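Local coordinates for protein exotoxin 3 (PDB 2Z8L) that binds the sialylated glycan sialyl Lewis X and is a staphylococcal superantigen-like toxin with an OB-fold and a beta-grasp domain, at residues Lys114-Lys119 against Val125-Lys130; Phe146-Tyr151 against Ile168-Lys173. One frame throughout, in Å; residues are numbered along the deposited sequence.

Interaction 1. Residues Lys114-Lys119 against Val125-Lys130. Unlike the reference sequence in segment 114-119: Lys114 (reference Arg). Unlike the reference sequence in segment 125-130: Tyr126 (reference Ser), Thr127 (reference Val).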
ATOM      1  N   LYS A 114      -9.208  14.370   3.796  1.00 17.25           N
ATOM      2  CA  LYS A 114      -9.174  15.013   2.482  1.00 17.57           C
ATOM      3  C   LYS A 114      -7.948  14.567   1.670  1.00 16.84           C
ATOM      4  O   LYS A 114      -6.870  14.394   2.217  1.00 17.78           O
ATOM      5  CB  LYS A 114      -9.135  16.518   2.679  1.00 18.95           C
ATOM      6  CG  LYS A 114     -10.473  17.064   3.146  1.00 23.10           C
ATOM      7  CD  LYS A 114     -10.547  18.549   3.146  1.00 23.53           C
ATOM      8  CE  LYS A 114     -11.647  19.025   4.037  1.00 26.61           C
ATOM      9  NZ  LYS A 114     -11.854  20.518   4.030  1.00 30.40           N
ATOM     10  N   PHE A 115      -8.130  14.394   0.356  1.00 16.58           N
ATOM     11  CA  PHE A 115      -7.061  14.125  -0.580  1.00 15.89           C
ATOM     12  C   PHE A 115      -7.032  15.315  -1.536  1.00 16.04           C
ATOM     13  O   PHE A 115      -7.959  15.445  -2.323  1.00 16.60           O
ATOM     14  CB  PHE A 115      -7.364  12.824  -1.353  1.00 17.79           C
ATOM     15  CG  PHE A 115      -6.276  12.325  -2.211  1.00 17.87           C
ATOM     16  CD1 PHE A 115      -4.950  12.723  -2.075  1.00 18.49           C
ATOM     17  CD2 PHE A 115      -6.560  11.358  -3.138  1.00 22.59           C
ATOM     18  CE1 PHE A 115      -3.945  12.177  -2.875  1.00 20.12           C
ATOM     19  CE2 PHE A 115      -5.572  10.857  -3.948  1.00 21.36           C
ATOM     20  CZ  PHE A 115      -4.282  11.249  -3.808  1.00 18.53           C
ATOM     21  N   VAL A 116      -6.044  16.185  -1.366  1.00 14.80           N
ATOM     22  CA  VAL A 116      -5.988  17.481  -2.119  1.00 15.17           C
ATOM     23  C   VAL A 116      -5.050  17.226  -3.296  1.00 14.57           C
ATOM     24  O   VAL A 116      -3.859  16.994  -3.108  1.00 14.99           O
ATOM     25  CB  VAL A 116      -5.474  18.638  -1.252  1.00 16.28           C
ATOM     26  CG1 VAL A 116      -5.470  19.914  -1.997  1.00 17.44           C
ATOM     27  CG2 VAL A 116      -6.368  18.852  -0.001  1.00 18.88           C
ATOM     28  N   ILE A 117      -5.602  17.234  -4.498  1.00 12.97           N
ATOM     29  CA  ILE A 117      -4.892  16.895  -5.685  1.00 13.98           C
ATOM     30  C   ILE A 117      -4.676  18.164  -6.504  1.00 13.53           C
ATOM     31  O   ILE A 117      -5.647  18.757  -6.986  1.00 14.00           O
ATOM     32  CB  ILE A 117      -5.677  15.898  -6.476  1.00 13.51           C
ATOM     33  CG1 ILE A 117      -5.921  14.637  -5.624  1.00 15.15           C
ATOM     34  CG2 ILE A 117      -4.960  15.542  -7.798  1.00 14.77           C
ATOM     35  CD1 ILE A 117      -7.081  13.856  -6.069  1.00 16.61           C
ATOM     36  N   LYS A 118      -3.420  18.528  -6.662  1.00 12.52           N
ATOM     37  CA  LYS A 118      -3.059  19.733  -7.429  1.00 15.14           C
ATOM     38  C   LYS A 118      -2.579  19.253  -8.767  1.00 15.46           C
ATOM     39  O   LYS A 118      -1.479  18.696  -8.831  1.00 16.72           O
ATOM     40  CB  LYS A 118      -1.983  20.524  -6.711  1.00 15.86           C
ATOM     41  CG  LYS A 118      -2.530  21.166  -5.440  1.00 20.72           C
ATOM     42  CD  LYS A 118      -1.660  22.264  -4.908  1.00 22.36           C
ATOM     43  CE  LYS A 118      -2.419  23.121  -3.860  1.00 26.24           C
ATOM     44  NZ  LYS A 118      -1.905  24.552  -3.768  1.00 29.91           N
ATOM     45  N   LYS A 119      -3.402  19.476  -9.802  1.00 15.05           N
ATOM     46  CA  LYS A 119      -3.157  18.936 -11.141  1.00 15.79           C
ATOM     47  C   LYS A 119      -2.719  20.047 -12.073  1.00 15.82           C
ATOM     48  O   LYS A 119      -3.452  21.019 -12.234  1.00 14.64           O
ATOM     49  CB  LYS A 119      -4.422  18.267 -11.668  1.00 17.34           C
ATOM     50  CG  LYS A 119      -4.203  17.506 -13.010  1.00 19.46           C
ATOM     51  CD  LYS A 119      -5.452  16.870 -13.530  1.00 20.85           C
ATOM     52  CE  LYS A 119      -5.218  16.297 -14.907  1.00 25.63           C
ATOM     53  NZ  LYS A 119      -3.818  15.828 -15.092  1.00 31.43           N
ATOM     54  N   VAL A 125      -2.409  25.493 -12.312  1.00 10.86           N
ATOM     55  CA  VAL A 125      -2.625  24.314 -11.506  1.00 11.41           C
ATOM     56  C   VAL A 125      -4.027  24.360 -10.927  1.00 13.07           C
ATOM     57  O   VAL A 125      -4.452  25.401 -10.442  1.00 15.39           O
ATOM     58  CB  VAL A 125      -1.610  24.255 -10.343  1.00 13.14           C
ATOM     59  CG1 VAL A 125      -1.925  23.097  -9.431  1.00 16.49           C
ATOM     60  CG2 VAL A 125      -0.196  24.125 -10.857  1.00 15.10           C
ATOM     61  N   TYR A 126      -4.752  23.244 -10.986  1.00 12.80           N
ATOM     62  CA  TYR A 126      -6.116  23.222 -10.524  1.00 12.74           C
ATOM     63  C   TYR A 126      -6.180  22.288  -9.331  1.00 13.95           C
ATOM     64  O   TYR A 126      -5.658  21.197  -9.438  1.00 13.93           O
ATOM     65  CB  TYR A 126      -7.043  22.701 -11.607  1.00 14.42           C
ATOM     66  CG  TYR A 126      -8.486  22.940 -11.305  1.00 13.92           C
ATOM     67  CD1 TYR A 126      -9.127  24.086 -11.720  1.00 14.76           C
ATOM     68  CD2 TYR A 126      -9.206  22.051 -10.528  1.00 17.66           C
ATOM     69  CE1 TYR A 126     -10.472  24.301 -11.433  1.00 16.40           C
ATOM     70  CE2 TYR A 126     -10.546  22.261 -10.230  1.00 16.79           C
ATOM     71  CZ  TYR A 126     -11.166  23.399 -10.677  1.00 17.86           C
ATOM     72  OH  TYR A 126     -12.508  23.625 -10.409  1.00 19.90           O
ATOM     73  N   THR A 127      -6.763  22.746  -8.237  1.00 14.22           N
ATOM     74  CA  THR A 127      -6.824  21.939  -6.997  1.00 15.74           C
ATOM     75  C   THR A 127      -8.189  21.309  -6.866  1.00 16.15           C
ATOM     76  O   THR A 127      -9.228  21.973  -6.879  1.00 15.15           O
ATOM     77  CB  THR A 127      -6.578  22.802  -5.785  1.00 17.52           C
ATOM     78  OG1 THR A 127      -5.319  23.495  -5.935  1.00 20.56           O
ATOM     79  CG2 THR A 127      -6.591  21.945  -4.541  1.00 18.83           C
ATOM     80  N   HIS A 128      -8.183  19.986  -6.806  1.00 15.14           N
ATOM     81  CA  HIS A 128      -9.368  19.179  -6.604  1.00 15.84           C
ATOM     82  C   HIS A 128      -9.314  18.642  -5.194  1.00 16.36           C
ATOM     83  O   HIS A 128      -8.289  18.163  -4.770  1.00 16.62           O
ATOM     84  CB  HIS A 128      -9.355  17.996  -7.567  1.00 15.29           C
ATOM     85  CG  HIS A 128      -9.297  18.378  -9.016  1.00 17.31           C
ATOM     86  ND1 HIS A 128     -10.431  18.559  -9.758  1.00 20.58           N
ATOM     87  CD2 HIS A 128      -8.255  18.521  -9.870  1.00 20.87           C
ATOM     88  CE1 HIS A 128     -10.103  18.833 -11.008  1.00 20.32           C
ATOM     89  NE2 HIS A 128      -8.786  18.823 -11.106  1.00 23.18           N
ATOM     90  N   VAL A 129     -10.435  18.656  -4.479  1.00 16.90           N
ATOM     91  CA  VAL A 129     -10.453  18.140  -3.145  1.00 17.48           C
ATOM     92  C   VAL A 129     -11.377  16.934  -3.114  1.00 17.91           C
ATOM     93  O   VAL A 129     -12.574  17.057  -3.354  1.00 17.93           O
ATOM     94  CB  VAL A 129     -10.958  19.156  -2.086  1.00 19.25           C
ATOM     95  CG1 VAL A 129     -10.919  18.513  -0.662  1.00 19.45           C
ATOM     96  CG2 VAL A 129     -10.167  20.461  -2.143  1.00 22.17           C
ATOM     97  N   LYS A 130     -10.822  15.791  -2.772  1.00 16.66           N
ATOM     98  CA  LYS A 130     -11.542  14.543  -2.732  1.00 16.99           C
ATOM     99  C   LYS A 130     -11.370  14.029  -1.296  1.00 17.61           C
ATOM    100  O   LYS A 130     -10.796  14.711  -0.469  1.00 16.33           O
ATOM    101  CB  LYS A 130     -11.002  13.557  -3.736  1.00 17.47           C
ATOM    102  CG  LYS A 130     -11.086  14.013  -5.193  1.00 20.18           C
ATOM    103  CD  LYS A 130     -12.529  13.943  -5.690  1.00 21.75           C
ATOM    104  CE  LYS A 130     -12.688  14.517  -7.077  1.00 24.06           C
ATOM    105  NZ  LYS A 130     -14.128  14.882  -7.365  1.00 26.51           N
TER
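Phe115, Ile117 and Lys119 pair with Lys130, His128 and Tyr126, each residue giving its N-H to its partner's carbonyl and receiving one in return. These six backbone bonds satisfy every main-chain donor and acceptor of the three hydrogen-bonded pairs in the antiparallel hairpin. They are short and straight, as in Phe115 N to Lys130 O, 2.8 Å, and Ile117 N to His128 O, 2.9 Å. The N-H of Phe115 nevertheless reaches the Lys130 carbonyl from above its plane, 53° out of it, whereas Ile117 N lies almost on the C=O axis of His128. CA-H groups supplement several of these acceptors: Thr127 CA comes to 3.4 Å from Ile117 O, which already accepts from His128 N at 2.8 Å.

On the face bearing Val116, Lys118, Thr127 and Val129, the diagonal pair Val116 CG1 and Thr127 CG2 is squeezed to 3.4 Å. Both methyls stand anti to their own backbone N (Val116 chi1 -178°). Lys118 runs extended alongside Thr127, its CE 3.6 Å from OG1. The other face is more buried: the Ile117 and Lys130 side chains cross, CD1 of the former 4.1 Å from CG of the latter, and the His128 ring turns an edge to Ile117 O and Lys119 CB. Lys119 leads its amine away from the hairpin to the carbonyl of Phe156, which accepts a hydrogen bond from NZ.

The backbones of Lys114, Val116 and Lys118 turn to strand 200-207, bonding with Met203, Ala205 and Ile207, so strand 114-121 is held from two flanks while strand 124-131 forms a border of the five-stranded beta-grasp sheet. Above its inner face lies helix 141-155, met by the side chains of Phe115, Ile117 and Lys130.

Interaction 2. Residues Phe146-Tyr151 against Ile168-Lys173. Unlike the reference sequence in segment 168-173: Ile171 (reference Thr).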
ATOM      1  N   PHE A 146      -0.458   2.207  -3.307  1.00 11.51           N
ATOM      2  CA  PHE A 146      -1.040   1.532  -4.455  1.00 11.82           C
ATOM      3  C   PHE A 146      -2.435   2.062  -4.798  1.00 10.83           C
ATOM      4  O   PHE A 146      -2.737   2.417  -5.948  1.00 12.16           O
ATOM      5  CB  PHE A 146      -1.077   0.041  -4.208  1.00 11.98           C
ATOM      6  CG  PHE A 146      -1.394  -0.773  -5.451  1.00 11.36           C
ATOM      7  CD1 PHE A 146      -2.696  -1.035  -5.840  1.00 12.84           C
ATOM      8  CD2 PHE A 146      -0.365  -1.291  -6.235  1.00 12.80           C
ATOM      9  CE1 PHE A 146      -2.935  -1.782  -7.004  1.00 13.59           C
ATOM     10  CE2 PHE A 146      -0.604  -1.993  -7.361  1.00 13.65           C
ATOM     11  CZ  PHE A 146      -1.898  -2.224  -7.772  1.00 11.60           C
ATOM     12  N   LYS A 147      -3.290   2.114  -3.773  1.00 12.20           N
ATOM     13  CA  LYS A 147      -4.629   2.589  -4.010  1.00 13.12           C
ATOM     14  C   LYS A 147      -4.690   4.074  -4.450  1.00 11.47           C
ATOM     15  O   LYS A 147      -5.554   4.446  -5.290  1.00 12.63           O
ATOM     16  CB  LYS A 147      -5.444   2.345  -2.785  1.00 14.69           C
ATOM     17  CG  LYS A 147      -5.678   0.872  -2.617  1.00 18.91           C
ATOM     18  CD  LYS A 147      -6.683   0.611  -1.578  1.00 26.69           C
ATOM     19  CE  LYS A 147      -7.285  -0.826  -1.755  1.00 28.10           C
ATOM     20  NZ  LYS A 147      -7.972  -1.305  -0.492  1.00 29.11           N
ATOM     21  N   LEU A 148      -3.878   4.939  -3.858  1.00 11.33           N
ATOM     22  CA  LEU A 148      -3.907   6.350  -4.251  1.00 12.49           C
ATOM     23  C   LEU A 148      -3.373   6.531  -5.655  1.00 12.48           C
ATOM     24  O   LEU A 148      -3.962   7.252  -6.435  1.00 11.48           O
ATOM     25  CB  LEU A 148      -3.108   7.171  -3.268  1.00 11.77           C
ATOM     26  CG  LEU A 148      -3.625   7.326  -1.817  1.00 13.78           C
ATOM     27  CD1 LEU A 148      -2.588   7.973  -0.909  1.00 17.15           C
ATOM     28  CD2 LEU A 148      -4.978   8.084  -1.751  1.00 17.17           C
ATOM     29  N   ARG A 149      -2.278   5.857  -6.022  1.00 10.87           N
ATOM     30  CA  ARG A 149      -1.827   5.912  -7.447  1.00 11.69           C
ATOM     31  C   ARG A 149      -2.860   5.363  -8.411  1.00 11.15           C
ATOM     32  O   ARG A 149      -3.093   5.976  -9.458  1.00 10.02           O
ATOM     33  CB  ARG A 149      -0.486   5.213  -7.695  1.00 10.87           C
ATOM     34  CG  ARG A 149       0.672   5.798  -6.859  1.00 11.49           C
ATOM     35  CD  ARG A 149       1.982   5.413  -7.443  1.00 12.24           C
ATOM     36  NE  ARG A 149       3.016   5.406  -6.452  1.00 12.05           N
ATOM     37  CZ  ARG A 149       4.311   5.472  -6.696  1.00 12.94           C
ATOM     38  NH1 ARG A 149       4.750   5.590  -7.936  1.00 12.00           N
ATOM     39  NH2 ARG A 149       5.139   5.397  -5.667  1.00 14.74           N
ATOM     40  N   GLN A 150      -3.470   4.214  -8.088  1.00 12.14           N
ATOM     41  CA  GLN A 150      -4.469   3.664  -8.972  1.00 13.72           C
ATOM     42  C   GLN A 150      -5.638   4.653  -9.196  1.00 13.73           C
ATOM     43  O   GLN A 150      -6.089   4.810 -10.295  1.00 12.95           O
ATOM     44  CB  GLN A 150      -4.953   2.320  -8.433  1.00 14.00           C
ATOM     45  CG  GLN A 150      -5.813   1.569  -9.428  1.00 15.66           C
ATOM     46  CD  GLN A 150      -5.886   0.090  -9.152  1.00 20.81           C
ATOM     47  OE1 GLN A 150      -6.811  -0.362  -8.451  1.00 28.11           O
ATOM     48  NE2 GLN A 150      -4.930  -0.688  -9.707  1.00 22.04           N
ATOM     49  N   TYR A 151      -6.060   5.331  -8.130  1.00 12.31           N
ATOM     50  CA  TYR A 151      -7.133   6.335  -8.217  1.00 12.11           C
ATOM     51  C   TYR A 151      -6.688   7.494  -9.130  1.00 10.39           C
ATOM     52  O   TYR A 151      -7.442   7.984  -9.959  1.00 12.13           O
ATOM     53  CB  TYR A 151      -7.461   6.867  -6.859  1.00 13.40           C
ATOM     54  CG  TYR A 151      -8.476   7.953  -6.844  1.00 14.42           C
ATOM     55  CD1 TYR A 151      -9.821   7.645  -6.904  1.00 15.85           C
ATOM     56  CD2 TYR A 151      -8.099   9.271  -6.755  1.00 14.46           C
ATOM     57  CE1 TYR A 151     -10.775   8.658  -6.931  1.00 19.03           C
ATOM     58  CE2 TYR A 151      -9.033  10.296  -6.772  1.00 16.97           C
ATOM     59  CZ  TYR A 151     -10.371   9.979  -6.853  1.00 18.05           C
ATOM     60  OH  TYR A 151     -11.286  10.997  -6.867  1.00 21.62           O
ATOM     61  N   ILE A 168       3.110  12.130  -3.718  1.00 11.94           N
ATOM     62  CA  ILE A 168       1.999  12.053  -2.767  1.00 12.72           C
ATOM     63  C   ILE A 168       2.604  12.230  -1.367  1.00 14.31           C
ATOM     64  O   ILE A 168       3.705  11.730  -1.116  1.00 12.54           O
ATOM     65  CB  ILE A 168       1.279  10.700  -2.868  1.00 13.18           C
ATOM     66  CG1 ILE A 168       0.564  10.539  -4.188  1.00 14.33           C
ATOM     67  CG2 ILE A 168       0.262  10.568  -1.717  1.00 15.88           C
ATOM     68  CD1 ILE A 168       0.159   9.081  -4.380  1.00 15.84           C
ATOM     69  N   LYS A 169       1.940  12.993  -0.520  1.00 14.65           N
ATOM     70  CA  LYS A 169       2.353  13.185   0.880  1.00 15.41           C
ATOM     71  C   LYS A 169       1.147  12.839   1.740  1.00 15.59           C
ATOM     72  O   LYS A 169       0.062  13.362   1.541  1.00 15.32           O
ATOM     73  CB  LYS A 169       2.812  14.587   1.110  1.00 16.94           C
ATOM     74  CG  LYS A 169       3.338  14.907   2.454  1.00 19.92           C
ATOM     75  CD  LYS A 169       3.920  16.279   2.478  1.00 20.67           C
ATOM     76  CE  LYS A 169       3.849  16.901   3.852  1.00 26.27           C
ATOM     77  NZ  LYS A 169       4.528  18.220   3.928  1.00 28.37           N
ATOM     78  N   VAL A 170       1.340  11.924   2.678  1.00 13.79           N
ATOM     79  CA  VAL A 170       0.327  11.574   3.693  1.00 12.92           C
ATOM     80  C   VAL A 170       0.731  12.234   5.000  1.00 13.28           C
ATOM     81  O   VAL A 170       1.857  12.040   5.463  1.00 13.35           O
ATOM     82  CB  VAL A 170       0.277  10.050   3.895  1.00 12.77           C
ATOM     83  CG1 VAL A 170      -0.645   9.687   5.044  1.00 14.08           C
ATOM     84  CG2 VAL A 170      -0.109   9.313   2.553  1.00 16.73           C
ATOM     85  N   ILE A 171      -0.136  13.074   5.556  1.00 12.76           N
ATOM     86  CA  ILE A 171       0.196  13.896   6.696  1.00 13.18           C
ATOM     87  C   ILE A 171      -0.641  13.421   7.883  1.00 13.37           C
ATOM     88  O   ILE A 171      -1.873  13.217   7.776  1.00 13.22           O
ATOM     89  CB  ILE A 171      -0.099  15.372   6.418  1.00 13.13           C
ATOM     90  CG1 ILE A 171       0.659  15.851   5.177  1.00 14.99           C
ATOM     91  CG2 ILE A 171       0.270  16.201   7.690  1.00 13.51           C
ATOM     92  CD1 ILE A 171       0.090  17.156   4.509  1.00 19.04           C
ATOM     93  N   MET A 172       0.038  13.241   9.010  1.00 12.88           N
ATOM     94  CA  MET A 172      -0.590  12.717  10.199  1.00 13.49           C
ATOM     95  C   MET A 172      -1.045  13.870  11.095  1.00 13.89           C
ATOM     96  O   MET A 172      -0.587  15.016  10.964  1.00 13.83           O
ATOM     97  CB  MET A 172       0.375  11.792  10.932  1.00 14.03           C
ATOM     98  CG  MET A 172       1.025  10.743  10.035  1.00 14.87           C
ATOM     99  SD  MET A 172      -0.198   9.615   9.355  1.00 15.38           S
ATOM    100  CE  MET A 172      -0.667   8.652  10.780  1.00 16.92           C
ATOM    101  N   LYS A 173      -1.984  13.564  11.968  1.00 14.13           N
ATOM    102  CA  LYS A 173      -2.479  14.585  12.922  1.00 16.29           C
ATOM    103  C   LYS A 173      -1.370  15.196  13.778  1.00 17.66           C
ATOM    104  O   LYS A 173      -1.430  16.404  14.127  1.00 18.42           O
ATOM    105  CB  LYS A 173      -3.591  13.981  13.771  1.00 16.47           C
ATOM    106  CG  LYS A 173      -4.849  13.712  12.934  1.00 16.82           C
ATOM    107  CD  LYS A 173      -5.961  13.046  13.683  1.00 19.26           C
ATOM    108  CE  LYS A 173      -7.167  12.864  12.771  1.00 21.62           C
ATOM    109  NZ  LYS A 173      -8.153  12.003  13.461  1.00 26.95           N
TER
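Arg149 meets Ile168 with its aliphatic CG, 4.1 Å from CD1, and keeps its flat guanidinium group for other partners. These include Asp145, whose OD1 forms a salt bridge with NE, and Tyr159 OH and the carbonyl oxygen of Lys184, both bonded to NH1. Together these would fix the rotation of the guanidinium plane. Lys184 lines the glycan pocket and the side chain of Arg149 is about 8 Å from the bound galactose, which is consistent with a second-shell place beside that site.

The remaining contact is wholly apolar. Ile168 points toward the helix and divides its branches: CG2 meets Leu148 CD1 at 3.9 Å, and CD1 reaches Leu148 CB, also at 3.9 Å, beside Arg149. With chi1 at -67°, CG1 sits beside the backbone N and carries CD1 to the helix backbone side of Leu148, leaving CG2 for the leucine tip. Here the helix of the beta-grasp domain lies across its mixed sheet, the two segment axes 10.7 Å apart and inclined at 132°. Further along the strand Val170 CG2 makes a looser contact with Leu148 CD1, at 4.5 Å. On the strand's flank, Ile168 and Val170 form backbone bonds with Phe180 and Tyr178 of strand 177-181, and Tyr178 belongs to the glycan pocket.

Both interactions belong to the beta-grasp domain and follow one another along the chain: the hairpin of interaction 1 is complete before helix 141-155 and strand 167-172 meet in interaction 2. Their centres are 12 Å apart on a common five-stranded sheet, with strand 200-207 lying between strands 114-121 and 167-172. The helix joins them from above, since Phe115 CE2 touches Leu148 CD2 at 3.6 Å and Tyr151 reaches Ile117 and Lys130. A continuous apolar layer therefore runs from the border hairpin, near the surface, to the buried helix-strand contact, which probably adjoins the second shell of the sialyl Lewis X pocket.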